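Local coordinates for aryl acylamidase (PDB 4YJ6), which probably hydrolyses the amide bond of aryl acylamides, releasing an aromatic amine and a carboxylic acid, at residues A[171-184]-A[219-231]. Sequence-based numbering, arbitrary orientation.
Sequences VADGIVPVAGGTDG and GPYLYEGPITRTV. With PO4 (phosphate ion), chain B.
The carbonyl oxygen of Val171, in the last turn of helix 165-172, takes two N-H donors. One is the backbone N of Gly174, in a Schellman motif. The other is Arg229 NH1, 2.9 Å from Val171 O. This bond is nearly straight (164°), lies in the guanidinium plane and uses a lone pair of the carbonyl. Arg229 NH1 also donates to Val176 O at 3.0 Å, a more bent bond that meets this carbonyl from above its plane. The arginine chain bends at chi3 (-61°), which turns the NH1 edge toward both carbonyls. Arg229 CG packs on Val171 CG1 at 3.6 Å. NH2 lies beside the ring of Pro177. A water links Pro177 O to the backbone N of Arg229. Replacing Arg229 by an alanine would probably leave Val176 O without this donor and open a gap beside Val171 and Pro177.

Beyond the turn, strands 178-183 and 223-228 pair antiparallel in the mixed sheet of the amidase signature fold; Gly180 also bonds to Leu82 of strand 80-84. Ala179 and Ile227 exchange backbone bonds, and so do Gly181 and Gly225. The CG2 methyls of Val178 and Thr228 touch side by side at 3.8 Å. A second water joins Gly181 O to Glu224 OE1, but Tyr116 is the main polar partner of this carboxylate. Asp183 and Tyr223 cross with carboxylate and ring planes 80° apart; Arg189 and Asn437 hold the carboxylate, and Thr436 O binds the tyrosine hydroxyl. Gly184 N donates to phosphate O3 at 2.8 Å. Ser163, Gly185 and Ser187 also bind this ion, probably from the crystallisation liquor. The two serines, with Lys84 bound to Thr182 OG1, probably form the family's Ser-Ser-Lys triad. The contact thus ties a helix-to-strand turn at one end and turns a backbone N-H to an anion at the other.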
# COMPACT_ATOMS: atom_id res chain seq x y z
N VAL A 171 -5.95 9.82 -0.66
CA VAL A 171 -5.20 10.29 -1.81
C VAL A 171 -6.11 10.37 -3.05
O VAL A 171 -6.01 11.34 -3.80
CB VAL A 171 -3.98 9.36 -2.08
CG1 VAL A 171 -3.25 9.73 -3.40
CG2 VAL A 171 -3.02 9.47 -0.84
N ALA A 172 -6.97 9.38 -3.23
CA ALA A 172 -7.84 9.36 -4.40
C ALA A 172 -8.88 10.47 -4.35
O ALA A 172 -9.38 10.90 -5.42
CB ALA A 172 -8.53 7.99 -4.55
N ASP A 173 -9.18 10.94 -3.15
CA ASP A 173 -10.20 11.99 -2.97
C ASP A 173 -9.54 13.36 -2.92
O ASP A 173 -10.22 14.37 -2.70
CB ASP A 173 -11.02 11.73 -1.71
CG ASP A 173 -12.40 12.41 -1.74
OD1 ASP A 173 -13.04 12.39 -2.80
OD2 ASP A 173 -12.83 12.97 -0.70
N GLY A 174 -8.22 13.42 -3.12
CA GLY A 174 -7.53 14.69 -3.25
C GLY A 174 -7.13 15.34 -1.91
O GLY A 174 -6.63 16.47 -1.91
N ILE A 175 -7.32 14.62 -0.80
CA ILE A 175 -7.26 15.23 0.53
C ILE A 175 -5.83 15.43 1.00
O ILE A 175 -5.52 16.43 1.62
CB ILE A 175 -8.07 14.41 1.53
CG1 ILE A 175 -9.56 14.49 1.17
CG2 ILE A 175 -7.89 14.94 3.01
CD1 ILE A 175 -10.42 13.47 1.86
N VAL A 176 -4.95 14.46 0.72
CA VAL A 176 -3.52 14.65 0.87
C VAL A 176 -2.85 14.07 -0.38
O VAL A 176 -3.44 13.21 -1.04
CB VAL A 176 -2.93 13.93 2.10
CG1 VAL A 176 -3.32 14.67 3.44
CG2 VAL A 176 -3.35 12.45 2.12
N PRO A 177 -1.64 14.56 -0.72
CA PRO A 177 -1.02 14.10 -1.98
C PRO A 177 -0.29 12.77 -1.85
O PRO A 177 -0.05 12.11 -2.85
CB PRO A 177 -0.02 15.21 -2.32
CG PRO A 177 0.33 15.81 -0.94
CD PRO A 177 -0.94 15.72 -0.14
N VAL A 178 0.02 12.35 -0.63
CA VAL A 178 0.74 11.09 -0.41
C VAL A 178 0.25 10.54 0.92
O VAL A 178 -0.08 11.31 1.84
CB VAL A 178 2.29 11.29 -0.40
CG1 VAL A 178 2.70 12.36 0.63
CG2 VAL A 178 3.02 9.94 -0.11
N ALA A 179 0.14 9.22 1.04
CA ALA A 179 -0.20 8.60 2.32
C ALA A 179 0.61 7.31 2.47
O ALA A 179 0.97 6.69 1.47
CB ALA A 179 -1.72 8.30 2.41
N GLY A 180 0.90 6.91 3.70
CA GLY A 180 1.70 5.72 3.91
C GLY A 180 0.88 4.43 3.87
O GLY A 180 -0.18 4.32 4.48
N GLY A 181 1.40 3.46 3.14
CA GLY A 181 0.79 2.14 3.11
C GLY A 181 1.78 1.11 3.61
O GLY A 181 2.98 1.37 3.77
N THR A 182 1.26 -0.07 3.93
CA THR A 182 2.13 -1.19 4.25
C THR A 182 1.66 -2.36 3.43
O THR A 182 0.51 -2.37 2.95
CB THR A 182 2.14 -1.55 5.75
OG1 THR A 182 0.88 -2.11 6.17
CG2 THR A 182 2.45 -0.28 6.59
N ASP A 183 2.53 -3.36 3.25
CA ASP A 183 2.25 -4.36 2.19
C ASP A 183 2.92 -5.70 2.57
O ASP A 183 4.15 -5.78 2.61
CB ASP A 183 2.85 -3.75 0.89
CG ASP A 183 2.53 -4.53 -0.39
OD1 ASP A 183 2.68 -5.77 -0.45
OD2 ASP A 183 2.14 -3.85 -1.37
N GLY A 184 2.10 -6.72 2.85
CA GLY A 184 2.56 -8.06 3.19
C GLY A 184 1.97 -9.06 2.16
O GLY A 184 2.53 -10.15 1.99
N GLY A 219 7.23 -14.77 8.12
CA GLY A 219 6.22 -14.24 7.22
C GLY A 219 6.78 -13.92 5.83
O GLY A 219 7.97 -14.11 5.54
N PRO A 220 5.92 -13.45 4.94
CA PRO A 220 6.39 -12.95 3.63
C PRO A 220 7.19 -11.66 3.79
O PRO A 220 7.29 -11.09 4.90
CB PRO A 220 5.09 -12.63 2.88
CG PRO A 220 3.97 -12.99 3.79
CD PRO A 220 4.50 -13.17 5.17
N TYR A 221 7.77 -11.19 2.70
CA TYR A 221 8.40 -9.88 2.77
C TYR A 221 7.34 -8.80 3.08
O TYR A 221 6.27 -8.78 2.47
CB TYR A 221 9.06 -9.56 1.42
CG TYR A 221 10.28 -10.37 1.06
CD1 TYR A 221 11.37 -10.45 1.91
CD2 TYR A 221 10.36 -11.01 -0.19
CE1 TYR A 221 12.52 -11.15 1.55
CE2 TYR A 221 11.52 -11.70 -0.56
CZ TYR A 221 12.58 -11.76 0.32
OH TYR A 221 13.73 -12.42 -0.04
N LEU A 222 7.69 -7.86 3.96
CA LEU A 222 6.80 -6.77 4.35
C LEU A 222 7.45 -5.46 3.96
O LEU A 222 8.67 -5.29 4.13
CB LEU A 222 6.61 -6.74 5.88
CG LEU A 222 6.18 -8.08 6.50
CD1 LEU A 222 6.04 -7.93 8.06
CD2 LEU A 222 4.85 -8.54 5.90
N TYR A 223 6.64 -4.53 3.47
CA TYR A 223 7.14 -3.26 2.97
C TYR A 223 6.32 -2.08 3.46
O TYR A 223 5.09 -2.19 3.63
CB TYR A 223 6.96 -3.24 1.45
CG TYR A 223 7.46 -4.45 0.70
CD1 TYR A 223 8.83 -4.58 0.37
CD2 TYR A 223 6.57 -5.45 0.28
CE1 TYR A 223 9.30 -5.68 -0.35
CE2 TYR A 223 7.06 -6.58 -0.46
CZ TYR A 223 8.42 -6.66 -0.75
OH TYR A 223 8.91 -7.71 -1.48
N GLU A 224 6.98 -0.93 3.65
CA GLU A 224 6.25 0.34 3.74
C GLU A 224 6.53 1.15 2.49
O GLU A 224 7.63 1.09 1.92
CB GLU A 224 6.71 1.14 4.98
CG GLU A 224 6.43 0.36 6.30
CD GLU A 224 6.32 1.23 7.54
OE1 GLU A 224 5.88 2.40 7.46
OE2 GLU A 224 6.69 0.71 8.62
N GLY A 225 5.53 1.90 2.03
CA GLY A 225 5.74 2.71 0.84
C GLY A 225 4.58 3.67 0.62
O GLY A 225 3.59 3.61 1.32
N PRO A 226 4.72 4.54 -0.37
CA PRO A 226 3.78 5.63 -0.63
C PRO A 226 2.64 5.25 -1.59
O PRO A 226 2.85 4.47 -2.52
CB PRO A 226 4.66 6.69 -1.25
CG PRO A 226 5.64 5.89 -2.08
CD PRO A 226 5.90 4.62 -1.24
N ILE A 227 1.48 5.85 -1.34
CA ILE A 227 0.40 5.90 -2.33
C ILE A 227 0.23 7.37 -2.72
O ILE A 227 0.13 8.22 -1.85
CB ILE A 227 -0.89 5.33 -1.72
CG1 ILE A 227 -0.67 3.85 -1.38
CG2 ILE A 227 -2.12 5.51 -2.71
CD1 ILE A 227 -1.82 3.20 -0.59
N THR A 228 0.24 7.67 -4.02
CA THR A 228 0.22 9.06 -4.50
C THR A 228 -0.70 9.17 -5.72
O THR A 228 -1.24 8.18 -6.19
CB THR A 228 1.62 9.51 -4.97
OG1 THR A 228 2.07 8.64 -6.01
CG2 THR A 228 2.63 9.48 -3.82
N ARG A 229 -0.86 10.37 -6.27
CA ARG A 229 -1.61 10.53 -7.51
C ARG A 229 -0.67 10.67 -8.69
O ARG A 229 -1.10 10.48 -9.83
CB ARG A 229 -2.55 11.75 -7.48
CG ARG A 229 -3.73 11.57 -6.47
CD ARG A 229 -4.74 12.73 -6.49
NE ARG A 229 -4.08 13.98 -6.11
CZ ARG A 229 -3.89 14.37 -4.84
NH1 ARG A 229 -4.37 13.68 -3.81
NH2 ARG A 229 -3.25 15.50 -4.63
N THR A 230 0.59 11.03 -8.44
CA THR A 230 1.58 11.15 -9.51
C THR A 230 2.81 10.32 -9.22
O THR A 230 3.15 10.08 -8.06
CB THR A 230 2.09 12.59 -9.72
OG1 THR A 230 2.95 12.98 -8.61
CG2 THR A 230 0.92 13.56 -9.82
N VAL A 231 3.49 9.92 -10.28
CA VAL A 231 4.70 9.14 -10.12
C VAL A 231 5.79 10.01 -9.53
O VAL A 231 6.55 9.54 -8.68
CB VAL A 231 5.13 8.49 -11.46
CG1 VAL A 231 6.45 7.72 -11.28
CG2 VAL A 231 3.99 7.55 -11.95
P PO4 B . -1.15 -7.06 4.15
O1 PO4 B . -2.44 -7.87 3.97
O2 PO4 B . -0.19 -8.02 4.81
O3 PO4 B . -0.68 -6.65 2.80
O4 PO4 B . -1.35 -5.87 5.06
O HOH W 1 0.07 12.97 -5.48
O HOH W 2 3.70 3.26 5.72